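Local coordinates for ABC transporter periplasmic peptide-binding protein (Pseudoalteromonas, PDB 4QFL) that binds dipeptides in the periplasm, here with alanine and phenylalanine in its pocket, and probably hands them to an ABC transporter for uptake, at residues 52-57 against 525-530; 62-67 against 91-96; 75-80 against 231-236; 109-112 against 116-119; 204-209 against 213-218. All coordinates share one frame; numbering follows the deposited sequence.

Overall arrangement
Interaction 1 lies nearest the dipeptide: helix 50-60 begins at the pocket residue G50, and the side chain of I53 is about 5 Å from the bound alanine. Interaction 5 adjoins it, with Y213 OH 2.8 Å from L529 O in a hydrogen bond. Further from the ligand, interactions 2 and 3 are the closest pair, their centres about 10 Å apart; D62 OD1 and Y232 OH meet at 2.6 Å, and strands 65-67 and 90-95 of one neighbour strands 74-76 and 79-84 of the other, respectively. Interaction 4 adds helix 115-126, whose V118 CG2 packs 3.6 Å from L95 CD1 of interaction 2. All four others nest along the chain inside the loop interaction 1 closes.

Interaction 1 of 5, residues 52-57 against 525-530; sequences TIDIIA and GAISLA
D54 turns its carboxylate across to the backbone and side chain of I527, joining helix 50-60 to the loop that precedes the last strand, 533-534. The amide I527 N donates to D54 OD1 at 2.9 Å along a nearly straight line (166°), yet it comes from above the carboxylate plane, 46° out of it. The side chains cross at a slant, and I527 CD1 lies 3.3 Å from D54 OD2. With CG anti to the carbonyl carbon, the torsion (chi1 -85°) swings the carboxylate toward A526 and I527. A526 fits beside it because its methyl is small; A526 CB lies 3.4 Å from D54 OD1 and a tight 3.4 Å from I53 CG2. A water links the backbones, 2.6 Å from I53 O and 2.8 Å from I527 O. The I53 side chain is about 5 Å from the bound alanine; A526 N is hydrogen-bonded to D181 OD2, and I53 also touches D181. A buried carboxylate with the methyls of A526 and I527 against it probably pays a desolvation cost, part of which the I527 amide would repay while tying the C-terminal loop to a helix that starts at the dipeptide pocket.

Interaction 2 of 5, residues 62-67 against 91-96; sequences DRLISI and VTFTLR
L64 and L95 mark the nearest approach of the two backbones, their CA atoms 7.9 Å apart, a spacing bridged by side chains with no backbone hydrogen bond between the segments. L64 lies just before strand 65-67, whereas F93 and L95 alternate with T92 and T94 along strand 90-95 and so present their side chains on the same face. The branched end of L64 serves both. Its CD1 methyl stands over the centre of the F93 ring, 4.1 Å from the centroid and only 4° off the ring normal, a CH-pi contact in which the leucine side chain meets the ring side chain at about a right angle. Its other methyl, CD2, reaches L95 CD2 at 3.9 Å. In L64 a chi2 of 175° turns the fork so that CD1 faces the F93 ring and CD2 faces L95. Leucine suits the place because one fork can touch a flat ring and an aliphatic tip together, and phenylalanine suits its own because it offers a broad face to a methyl. All three residues are buried, and the contact is wholly apolar. Beyond it, the F93 ring meets F165 of strand 162-167, with planes at about 75°. M178 of helix 174-178 packs on L64 and L175 of the same helix on F93, while V118 of helix 115-126 touches both L64 and L95. Backbone bonds from L64 to E77 and A79 carry the link on to the connection between strands 74-76 and 79-84.

Interaction 3 of 5, residues 75-80 against 231-236; sequences KSELAT and DYWKHE
The W233 indole lies between L78 and its own neighbour in sequence: L78 CD2 is 3.7 Å from the ring plane, and K234 CB is 3.5 Å from it on the opposite face, both displaced toward the rim. Close to the far corner of the ring, E77 O comes within 3.0 Å of W233 CH2, while R96 NE donates to that same carbonyl oxygen. W233 NE1 has its hydrogen-bond partner in D62 OD2, which, with the packing on both faces, helps to fix the rotation of the indole. Near it the Y232 ring has K234 N over the centre of one face and H235 CD2 at an edge. E77 and L78 form the short link between strand 74-76, one arm of a small antiparallel hairpin with 65-67, and strand 79-84 of a four-stranded antiparallel sheet; S76 OG bonds A79 O at 2.7 Å across this link. The loop 231-236, between strands 223-228 and 241-246, thus settles on the junction of two sheets. Were W233 cut back to an alanine, L78 CD2 would probably face a gap and D62 OD2 would lose its indole N-H. The lysine's tail bends at its last two torsions to bring K234 NZ to E77 OE1 at 2.9 Å, a salt bridge met nearly along the C-O axis. Y232 OH accepts from K234 NZ as well, at 3.2 Å. The glutamate suits this place by reaching two partners, since its other oxygen, E77 OE2, is held by S66 OG.

Interaction 4 of 5, residues 109-112 against 116-119; sequences PTRE and DDVI
D117 OD2 is gripped by two N-H groups, R111 NH1 at 2.8 Å across the contact and the backbone N of N114 in the intervening turn. The arginine bond is almost straight, 174°, and reaches the oxygen on its syn side, with D117 OD2 lying in the guanidinium plane. The second nitrogen, R111 NH2, donates to D117 OD1 at 2.8 Å, this time from above the carboxylate plane. R111 therefore holds the aspartate end-on, one nitrogen to each oxygen, but the two flat groups are turned 32° against each other. D117 OD1 has a further donor in K188 N, which helps to keep the carboxylate from rotating. On the loop side, R111 NH1 also donates to E112 O, at 2.9 Å, from above the carbonyl plane, so that nitrogen serves two acceptors. The arginine's arm is extended from CG to NE and carries its charge from the loop to the helix, a span suited to its length. A leucine in place of R111 would probably leave the D117 carboxylate without its compensating charge and the loop without its tie to the helix. D116 touches with CB, 4.2 Å from R111 NH2; its OD1 is in a salt bridge with R157 of strand 152-159. N114 OD1 accepts from D116 N, so the first turn of helix 115-126 is bonded reciprocally to the residue that precedes it. Helix 188-196 flanks the arginine through K188 and E189, while V118 and I119 pack helix 115-126 onto strand 162-167, I119 reaching strand 152-159 as well.

Interaction 5 of 5, residues 204-209 against 213-218; sequences DQYPVG and YIYKEY
P207 and Y206 pack against the ring of Y215 of strand 213-219. P207 CD lies 3.5 Å from Y215 CD2, the two side chains crossing at about a right angle, and Y206 CD2 comes equally near, 3.5 Å, to Y215 CE1. The two tyrosine planes are inclined at 75°, and Y215 OH sits 3.4 Å from Y206 CE2. Y215 stands out from the strand toward the loop because chi1 (174°) sets CG opposite the amide nitrogen. Two waters bridge the segments: one joins Q205 O, at 2.8 Å, to Y215 OH, at 2.7 Å; the other donates to P207 O at 2.9 Å and accepts from Y215 N. Further out, F42 meets the Y215 ring edge-to-face, Y106 does the same to Y206 while its hydroxyl bonds P207 O, and Y190 OH bonds Y206 O. Just beyond Y215 the strand carries a classic beta bulge, where K216 and E217 both face R225. Proline suits the loop by offering a compact, puckered hydrocarbon ring with no N-H to satisfy, and tyrosine suits the strand because its ring is apolar and its tip polar, serving packing and water bridges alike.

Interaction 1 of 5, residues 52-57 against 525-530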
# COMPACT_ATOMS: atom_id res chain seq x y z
N THR A 52 0.72 -3.01 8.16
CA THR A 52 1.35 -2.13 9.13
C THR A 52 0.71 -0.77 9.14
O THR A 52 0.40 -0.23 10.20
CB THR A 52 2.84 -1.96 8.84
OG1 THR A 52 3.48 -3.23 8.98
CG2 THR A 52 3.46 -1.00 9.84
N ILE A 53 0.49 -0.20 7.96
CA ILE A 53 -0.11 1.13 7.84
C ILE A 53 -1.53 1.18 8.41
O ILE A 53 -1.94 2.18 9.01
CB ILE A 53 -0.11 1.62 6.37
CG1 ILE A 53 1.32 1.67 5.82
CG2 ILE A 53 -0.77 2.97 6.27
CD1 ILE A 53 2.27 2.50 6.67
N ASP A 54 -2.27 0.09 8.22
CA ASP A 54 -3.64 0.03 8.72
C ASP A 54 -3.63 0.21 10.23
O ASP A 54 -4.58 0.75 10.78
CB ASP A 54 -4.31 -1.29 8.34
CG ASP A 54 -4.94 -1.25 6.95
OD1 ASP A 54 -4.99 -0.16 6.35
OD2 ASP A 54 -5.40 -2.31 6.46
N ILE A 55 -2.57 -0.24 10.89
CA ILE A 55 -2.44 -0.11 12.34
C ILE A 55 -2.03 1.30 12.78
O ILE A 55 -2.68 1.89 13.64
CB ILE A 55 -1.42 -1.12 12.94
CG1 ILE A 55 -1.87 -2.55 12.65
CG2 ILE A 55 -1.26 -0.92 14.44
CD1 ILE A 55 -0.86 -3.61 13.05
N ILE A 56 -0.98 1.85 12.17
CA ILE A 56 -0.30 3.02 12.73
C ILE A 56 -0.62 4.39 12.14
O ILE A 56 -0.60 5.39 12.85
CB ILE A 56 1.25 2.83 12.70
CG1 ILE A 56 1.75 2.80 11.26
CG2 ILE A 56 1.65 1.56 13.44
CD1 ILE A 56 3.27 2.65 11.14
N ALA A 57 -0.92 4.45 10.85
CA ALA A 57 -0.89 5.72 10.12
C ALA A 57 -1.95 6.73 10.53
O ALA A 57 -1.63 7.83 10.99
CB ALA A 57 -0.97 5.46 8.63
N GLY A 525 -6.18 4.07 0.03
CA GLY A 525 -5.55 4.42 1.28
C GLY A 525 -5.86 3.47 2.42
O GLY A 525 -6.68 2.56 2.29
N ALA A 526 -5.18 3.69 3.54
CA ALA A 526 -5.30 2.82 4.70
C ALA A 526 -6.60 3.03 5.47
O ALA A 526 -7.26 4.05 5.35
CB ALA A 526 -4.12 3.03 5.62
N ILE A 527 -6.95 2.02 6.26
CA ILE A 527 -8.09 2.07 7.17
C ILE A 527 -7.87 3.16 8.21
O ILE A 527 -6.74 3.43 8.59
CB ILE A 527 -8.25 0.70 7.87
CG1 ILE A 527 -9.12 -0.23 7.01
CG2 ILE A 527 -8.83 0.87 9.25
CD1 ILE A 527 -8.64 -1.69 6.98
N SER A 528 -8.95 3.80 8.66
CA SER A 528 -8.84 4.77 9.75
C SER A 528 -9.86 4.52 10.84
O SER A 528 -11.04 4.31 10.56
CB SER A 528 -8.98 6.21 9.25
OG SER A 528 -9.04 7.13 10.33
N LEU A 529 -9.39 4.53 12.09
CA LEU A 529 -10.26 4.41 13.25
C LEU A 529 -10.34 5.74 13.99
O LEU A 529 -10.77 5.79 15.14
CB LEU A 529 -9.76 3.33 14.20
CG LEU A 529 -9.58 1.91 13.66
CD1 LEU A 529 -9.11 0.97 14.76
CD2 LEU A 529 -10.86 1.37 13.02
N ALA A 530 -9.92 6.81 13.33
CA ALA A 530 -9.92 8.15 13.90
C ALA A 530 -11.29 8.58 14.43
O ALA A 530 -11.37 9.28 15.44
CB ALA A 530 -9.41 9.16 12.88
O HOH W 1 -4.00 3.71 9.28

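Interaction 2 of 5, residues 62-67 against 91-96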
# COMPACT_ATOMS: atom_id res chain seq x y z
N ASP A 62 -0.88 12.53 11.74
CA ASP A 62 -1.61 13.26 10.71
C ASP A 62 -0.65 13.61 9.59
O ASP A 62 0.55 13.71 9.81
CB ASP A 62 -2.19 14.57 11.25
CG ASP A 62 -3.16 14.36 12.39
OD1 ASP A 62 -4.32 13.96 12.13
OD2 ASP A 62 -2.79 14.64 13.55
N ARG A 63 -1.19 13.82 8.39
CA ARG A 63 -0.42 14.29 7.25
C ARG A 63 -0.64 15.79 7.11
O ARG A 63 -1.41 16.38 7.86
CB ARG A 63 -0.90 13.61 5.96
CG ARG A 63 -0.71 12.10 5.94
CD ARG A 63 -1.71 11.44 4.98
NE ARG A 63 -3.07 11.52 5.51
CZ ARG A 63 -4.15 11.05 4.90
NH1 ARG A 63 -4.04 10.46 3.71
NH2 ARG A 63 -5.34 11.18 5.47
N LEU A 64 0.06 16.38 6.16
CA LEU A 64 -0.17 17.77 5.79
C LEU A 64 -1.55 17.93 5.15
O LEU A 64 -2.29 18.85 5.45
CB LEU A 64 0.91 18.21 4.79
CG LEU A 64 2.31 18.30 5.39
CD1 LEU A 64 3.33 18.61 4.31
CD2 LEU A 64 2.33 19.34 6.49
N ILE A 65 -1.86 17.01 4.25
CA ILE A 65 -3.10 17.03 3.50
C ILE A 65 -3.59 15.61 3.28
O ILE A 65 -2.84 14.64 3.46
CB ILE A 65 -2.92 17.66 2.13
CG1 ILE A 65 -1.73 17.03 1.41
CG2 ILE A 65 -2.73 19.14 2.25
CD1 ILE A 65 -1.66 17.35 -0.05
N SER A 66 -4.85 15.51 2.89
CA SER A 66 -5.42 14.23 2.48
C SER A 66 -6.16 14.40 1.16
O SER A 66 -6.18 15.49 0.59
CB SER A 66 -6.36 13.68 3.57
OG SER A 66 -7.44 14.56 3.84
N ILE A 67 -6.75 13.32 0.67
CA ILE A 67 -7.53 13.37 -0.56
C ILE A 67 -8.97 12.96 -0.26
O ILE A 67 -9.22 11.87 0.27
CB ILE A 67 -6.94 12.45 -1.61
CG1 ILE A 67 -5.52 12.90 -1.94
CG2 ILE A 67 -7.82 12.42 -2.85
CD1 ILE A 67 -4.73 11.93 -2.79
N VAL A 91 6.39 24.36 -3.91
CA VAL A 91 5.11 24.15 -3.27
C VAL A 91 5.20 24.69 -1.84
O VAL A 91 6.03 24.26 -1.04
CB VAL A 91 4.69 22.66 -3.26
CG1 VAL A 91 3.23 22.51 -2.86
CG2 VAL A 91 4.95 22.02 -4.62
N THR A 92 4.35 25.66 -1.54
CA THR A 92 4.32 26.30 -0.24
C THR A 92 3.17 25.73 0.57
O THR A 92 2.03 25.71 0.11
CB THR A 92 4.13 27.81 -0.41
OG1 THR A 92 5.22 28.35 -1.15
CG2 THR A 92 4.05 28.50 0.94
N PHE A 93 3.48 25.26 1.76
CA PHE A 93 2.46 24.83 2.71
C PHE A 93 2.37 25.80 3.87
O PHE A 93 3.38 26.11 4.50
CB PHE A 93 2.79 23.44 3.27
CG PHE A 93 2.72 22.33 2.26
CD1 PHE A 93 1.53 21.64 2.04
CD2 PHE A 93 3.84 21.95 1.55
CE1 PHE A 93 1.46 20.62 1.12
CE2 PHE A 93 3.77 20.93 0.62
CZ PHE A 93 2.58 20.26 0.41
N THR A 94 1.17 26.28 4.16
CA THR A 94 0.91 27.02 5.39
C THR A 94 0.46 26.01 6.43
O THR A 94 -0.36 25.14 6.13
CB THR A 94 -0.21 28.08 5.24
OG1 THR A 94 0.02 28.86 4.06
CG2 THR A 94 -0.25 28.99 6.45
N LEU A 95 0.96 26.12 7.65
CA LEU A 95 0.75 25.09 8.65
C LEU A 95 -0.14 25.51 9.80
O LEU A 95 -0.11 26.65 10.25
CB LEU A 95 2.08 24.58 9.21
CG LEU A 95 3.21 24.24 8.23
CD1 LEU A 95 4.46 23.90 9.03
CD2 LEU A 95 2.81 23.11 7.29
N ARG A 96 -0.92 24.55 10.29
CA ARG A 96 -1.85 24.74 11.40
C ARG A 96 -1.13 25.12 12.70
O ARG A 96 -0.10 24.54 13.04
CB ARG A 96 -2.66 23.46 11.61
CG ARG A 96 -3.76 23.56 12.64
CD ARG A 96 -4.66 22.34 12.56
NE ARG A 96 -5.05 22.03 11.19
CZ ARG A 96 -6.23 22.35 10.65
NH1 ARG A 96 -7.14 22.98 11.39
NH2 ARG A 96 -6.51 22.01 9.40

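Interaction 3 of 5, residues 75-80 against 231-236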
# COMPACT_ATOMS: atom_id res chain seq x y z
N LYS A 75 -7.48 18.00 0.88
CA LYS A 75 -8.07 18.53 2.09
C LYS A 75 -7.00 18.85 3.12
O LYS A 75 -6.07 18.07 3.34
CB LYS A 75 -9.05 17.52 2.68
CG LYS A 75 -9.96 16.88 1.64
CD LYS A 75 -10.59 17.92 0.69
CE LYS A 75 -11.58 18.82 1.40
NZ LYS A 75 -12.15 19.81 0.44
N SER A 76 -7.14 20.00 3.75
CA SER A 76 -6.22 20.43 4.78
C SER A 76 -6.19 19.47 5.96
O SER A 76 -7.23 19.12 6.52
CB SER A 76 -6.63 21.81 5.28
OG SER A 76 -6.28 21.96 6.64
N GLU A 77 -4.99 19.03 6.32
CA GLU A 77 -4.81 18.32 7.57
C GLU A 77 -3.98 19.11 8.55
O GLU A 77 -4.52 19.90 9.32
CB GLU A 77 -4.14 16.96 7.35
CG GLU A 77 -5.02 15.94 6.62
CD GLU A 77 -6.37 15.71 7.29
OE1 GLU A 77 -6.49 15.93 8.52
OE2 GLU A 77 -7.32 15.31 6.57
N LEU A 78 -2.66 18.92 8.52
CA LEU A 78 -1.75 19.71 9.36
C LEU A 78 -1.35 20.95 8.56
O LEU A 78 -0.85 21.93 9.13
CB LEU A 78 -0.50 18.94 9.77
CG LEU A 78 -0.65 17.93 10.90
CD1 LEU A 78 0.68 17.26 11.15
CD2 LEU A 78 -1.16 18.61 12.16
N ALA A 79 -1.55 20.90 7.25
CA ALA A 79 -1.39 22.06 6.39
C ALA A 79 -2.74 22.71 6.18
O ALA A 79 -3.72 22.02 5.92
CB ALA A 79 -0.81 21.66 5.05
N THR A 80 -2.79 24.04 6.29
CA THR A 80 -4.04 24.80 6.18
C THR A 80 -4.23 25.35 4.78
O THR A 80 -5.35 25.67 4.36
CB THR A 80 -4.03 26.00 7.13
OG1 THR A 80 -2.82 26.74 6.96
CG2 THR A 80 -4.14 25.54 8.58
N ASP A 231 -5.72 15.61 23.72
CA ASP A 231 -5.35 16.92 23.18
C ASP A 231 -5.38 16.97 21.67
O ASP A 231 -4.74 17.82 21.07
CB ASP A 231 -3.95 17.31 23.64
CG ASP A 231 -3.93 17.90 25.03
OD1 ASP A 231 -4.76 18.80 25.31
OD2 ASP A 231 -3.10 17.45 25.85
N TYR A 232 -6.13 16.06 21.05
CA TYR A 232 -6.15 15.98 19.59
C TYR A 232 -6.79 17.21 18.93
O TYR A 232 -7.90 17.60 19.27
CB TYR A 232 -6.84 14.69 19.14
CG TYR A 232 -6.76 14.48 17.64
CD1 TYR A 232 -5.54 14.53 17.00
CD2 TYR A 232 -7.89 14.24 16.89
CE1 TYR A 232 -5.45 14.36 15.64
CE2 TYR A 232 -7.81 14.06 15.52
CZ TYR A 232 -6.58 14.13 14.90
OH TYR A 232 -6.46 13.95 13.54
N TRP A 233 -6.10 17.79 17.97
CA TRP A 233 -6.52 19.06 17.41
C TRP A 233 -7.81 18.97 16.63
O TRP A 233 -8.65 19.86 16.72
CB TRP A 233 -5.44 19.61 16.49
CG TRP A 233 -5.14 18.71 15.32
CD1 TRP A 233 -4.28 17.65 15.32
CD2 TRP A 233 -5.67 18.80 14.00
NE1 TRP A 233 -4.25 17.07 14.07
CE2 TRP A 233 -5.09 17.76 13.24
CE3 TRP A 233 -6.58 19.66 13.37
CZ2 TRP A 233 -5.39 17.55 11.90
CZ3 TRP A 233 -6.88 19.44 12.03
CH2 TRP A 233 -6.27 18.40 11.31
N LYS A 234 -7.96 17.91 15.84
CA LYS A 234 -9.02 17.89 14.85
C LYS A 234 -10.40 17.70 15.47
O LYS A 234 -11.34 18.42 15.14
CB LYS A 234 -8.77 16.82 13.80
CG LYS A 234 -9.85 16.75 12.75
CD LYS A 234 -9.92 15.37 12.12
CE LYS A 234 -9.09 15.30 10.88
NZ LYS A 234 -7.70 15.75 11.14
N HIS A 235 -10.52 16.73 16.37
CA HIS A 235 -11.80 16.47 17.02
C HIS A 235 -11.64 15.81 18.38
O HIS A 235 -10.55 15.39 18.74
CB HIS A 235 -12.73 15.64 16.12
CG HIS A 235 -12.19 14.31 15.71
ND1 HIS A 235 -12.30 13.18 16.49
CD2 HIS A 235 -11.56 13.91 14.57
CE1 HIS A 235 -11.74 12.15 15.87
NE2 HIS A 235 -11.29 12.57 14.70
N GLU A 236 -12.73 15.75 19.12
CA GLU A 236 -12.74 15.04 20.39
C GLU A 236 -12.80 13.56 20.09
O GLU A 236 -13.78 13.07 19.55
CB GLU A 236 -13.95 15.46 21.22
CG GLU A 236 -13.96 14.87 22.61
CD GLU A 236 -12.81 15.37 23.47
OE1 GLU A 236 -12.47 16.57 23.36
OE2 GLU A 236 -12.25 14.57 24.24

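Interaction 4 of 5, residues 109-112 against 116-119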
# COMPACT_ATOMS: atom_id res chain seq x y z
N PRO A 109 6.45 17.00 25.06
CA PRO A 109 6.81 18.16 24.24
C PRO A 109 7.08 19.41 25.07
O PRO A 109 6.49 19.56 26.14
CB PRO A 109 5.57 18.38 23.37
CG PRO A 109 4.46 17.66 24.07
CD PRO A 109 5.11 16.48 24.71
N THR A 110 7.96 20.28 24.59
CA THR A 110 8.15 21.59 25.19
C THR A 110 7.67 22.69 24.25
O THR A 110 7.72 23.87 24.58
CB THR A 110 9.62 21.85 25.56
OG1 THR A 110 10.43 21.89 24.38
CG2 THR A 110 10.13 20.76 26.48
N ARG A 111 7.21 22.29 23.07
CA ARG A 111 6.68 23.21 22.07
C ARG A 111 5.66 22.51 21.18
O ARG A 111 5.57 21.29 21.18
CB ARG A 111 7.81 23.81 21.23
CG ARG A 111 8.58 22.79 20.41
CD ARG A 111 9.17 23.41 19.15
NE ARG A 111 9.92 22.43 18.37
CZ ARG A 111 9.40 21.72 17.37
NH1 ARG A 111 8.13 21.88 17.02
NH2 ARG A 111 10.16 20.85 16.70
N GLU A 112 4.89 23.29 20.44
CA GLU A 112 3.91 22.72 19.53
C GLU A 112 4.48 22.53 18.13
O GLU A 112 5.55 23.04 17.79
CB GLU A 112 2.65 23.60 19.49
CG GLU A 112 1.97 23.74 20.85
CD GLU A 112 0.64 24.45 20.77
OE1 GLU A 112 0.38 25.12 19.75
OE2 GLU A 112 -0.16 24.35 21.74
N ASP A 116 9.65 23.40 11.65
CA ASP A 116 10.83 22.59 11.93
C ASP A 116 10.55 21.09 11.83
O ASP A 116 11.41 20.32 11.42
CB ASP A 116 11.38 22.93 13.31
CG ASP A 116 12.08 24.27 13.35
OD1 ASP A 116 12.48 24.75 12.27
OD2 ASP A 116 12.24 24.83 14.45
N ASP A 117 9.34 20.70 12.23
CA ASP A 117 8.92 19.30 12.19
C ASP A 117 8.72 18.81 10.76
O ASP A 117 9.03 17.66 10.43
CB ASP A 117 7.64 19.13 12.98
CG ASP A 117 7.79 19.58 14.42
OD1 ASP A 117 8.66 19.02 15.12
OD2 ASP A 117 7.06 20.51 14.84
N VAL A 118 8.21 19.70 9.92
CA VAL A 118 8.00 19.38 8.52
C VAL A 118 9.34 19.21 7.84
O VAL A 118 9.57 18.22 7.13
CB VAL A 118 7.18 20.48 7.83
CG1 VAL A 118 7.05 20.20 6.34
CG2 VAL A 118 5.81 20.59 8.48
N ILE A 119 10.23 20.16 8.07
CA ILE A 119 11.54 20.11 7.45
C ILE A 119 12.29 18.87 7.92
O ILE A 119 12.94 18.21 7.11
CB ILE A 119 12.34 21.40 7.71
CG1 ILE A 119 11.53 22.60 7.20
CG2 ILE A 119 13.66 21.34 6.99
CD1 ILE A 119 11.94 23.94 7.77

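Interaction 5 of 5, residues 204-209 against 213-218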
# COMPACT_ATOMS: atom_id res chain seq x y z
N ASP A 204 11.69 5.09 15.71
CA ASP A 204 10.68 4.44 14.89
C ASP A 204 9.85 3.37 15.63
O ASP A 204 8.84 2.89 15.12
CB ASP A 204 11.34 3.84 13.64
CG ASP A 204 11.89 4.90 12.70
OD1 ASP A 204 11.32 6.00 12.65
OD2 ASP A 204 12.91 4.64 12.02
N GLN A 205 10.28 3.00 16.84
CA GLN A 205 9.63 1.92 17.58
C GLN A 205 8.68 2.44 18.64
O GLN A 205 7.65 1.83 18.93
CB GLN A 205 10.67 1.07 18.29
CG GLN A 205 11.68 0.43 17.39
CD GLN A 205 12.59 -0.48 18.17
OE1 GLN A 205 12.21 -1.60 18.50
NE2 GLN A 205 13.80 -0.00 18.48
N TYR A 206 9.05 3.56 19.23
CA TYR A 206 8.23 4.22 20.24
C TYR A 206 7.87 5.58 19.69
O TYR A 206 8.60 6.55 19.88
CB TYR A 206 8.98 4.33 21.55
CG TYR A 206 9.31 2.98 22.11
CD1 TYR A 206 10.47 2.34 21.74
CD2 TYR A 206 8.44 2.34 22.98
CE1 TYR A 206 10.79 1.09 22.25
CE2 TYR A 206 8.74 1.10 23.49
CZ TYR A 206 9.92 0.47 23.12
OH TYR A 206 10.25 -0.77 23.62
N PRO A 207 6.75 5.64 19.00
CA PRO A 207 6.40 6.77 18.15
C PRO A 207 5.84 7.95 18.92
O PRO A 207 5.24 7.80 20.00
CB PRO A 207 5.32 6.18 17.24
CG PRO A 207 4.66 5.16 18.08
CD PRO A 207 5.72 4.58 18.97
N VAL A 208 6.04 9.13 18.34
CA VAL A 208 5.35 10.33 18.78
C VAL A 208 4.73 11.00 17.57
O VAL A 208 5.43 11.36 16.63
CB VAL A 208 6.31 11.32 19.45
CG1 VAL A 208 5.60 12.63 19.75
CG2 VAL A 208 6.88 10.72 20.73
N GLY A 209 3.41 11.15 17.59
CA GLY A 209 2.70 11.76 16.49
C GLY A 209 1.81 12.88 16.97
O GLY A 209 1.95 13.34 18.10
N TYR A 213 -4.71 8.91 18.53
CA TYR A 213 -4.35 7.95 19.55
C TYR A 213 -2.86 7.97 19.81
O TYR A 213 -2.08 8.38 18.96
CB TYR A 213 -4.80 6.54 19.17
CG TYR A 213 -6.27 6.49 18.81
CD1 TYR A 213 -7.25 6.32 19.79
CD2 TYR A 213 -6.67 6.61 17.48
CE1 TYR A 213 -8.60 6.27 19.46
CE2 TYR A 213 -8.02 6.57 17.14
CZ TYR A 213 -8.98 6.40 18.14
OH TYR A 213 -10.32 6.35 17.81
N ILE A 214 -2.47 7.51 20.99
CA ILE A 214 -1.09 7.58 21.45
C ILE A 214 -0.59 6.18 21.71
O ILE A 214 -1.35 5.32 22.13
CB ILE A 214 -0.99 8.39 22.76
CG1 ILE A 214 -1.64 9.75 22.58
CG2 ILE A 214 0.46 8.52 23.20
CD1 ILE A 214 -1.60 10.61 23.82
N TYR A 215 0.69 5.96 21.46
CA TYR A 215 1.30 4.66 21.72
C TYR A 215 1.36 4.33 23.21
O TYR A 215 1.81 5.14 24.03
CB TYR A 215 2.71 4.62 21.13
CG TYR A 215 3.50 3.38 21.44
CD1 TYR A 215 4.17 3.25 22.65
CD2 TYR A 215 3.60 2.34 20.52
CE1 TYR A 215 4.91 2.12 22.94
CE2 TYR A 215 4.33 1.20 20.80
CZ TYR A 215 4.98 1.10 22.01
OH TYR A 215 5.72 -0.02 22.30
N LYS A 216 0.89 3.13 23.57
CA LYS A 216 0.98 2.63 24.94
C LYS A 216 1.87 1.39 25.04
O LYS A 216 2.83 1.37 25.82
CB LYS A 216 -0.42 2.34 25.50
CG LYS A 216 -0.44 1.81 26.92
CD LYS A 216 0.06 2.86 27.90
CE LYS A 216 0.24 2.26 29.30
NZ LYS A 216 -1.03 1.76 29.90
N GLU A 217 1.59 0.37 24.23
CA GLU A 217 2.19 -0.94 24.43
C GLU A 217 2.24 -1.77 23.15
O GLU A 217 1.39 -1.64 22.27
CB GLU A 217 1.37 -1.68 25.49
CG GLU A 217 1.93 -3.00 25.97
CD GLU A 217 0.97 -3.71 26.91
OE1 GLU A 217 0.14 -3.01 27.54
OE2 GLU A 217 1.04 -4.95 27.02
N TYR A 218 3.22 -2.66 23.07
CA TYR A 218 3.36 -3.57 21.95
C TYR A 218 3.99 -4.90 22.39
O TYR A 218 5.11 -4.92 22.89
CB TYR A 218 4.18 -2.90 20.84
CG TYR A 218 4.60 -3.80 19.68
CD1 TYR A 218 3.69 -4.61 19.01
CD2 TYR A 218 5.93 -3.81 19.25
CE1 TYR A 218 4.09 -5.41 17.95
CE2 TYR A 218 6.34 -4.61 18.20
CZ TYR A 218 5.42 -5.40 17.55
OH TYR A 218 5.85 -6.17 16.51
O HOH W 2 7.28 -0.62 20.13
O HOH W 3 2.31 7.64 20.26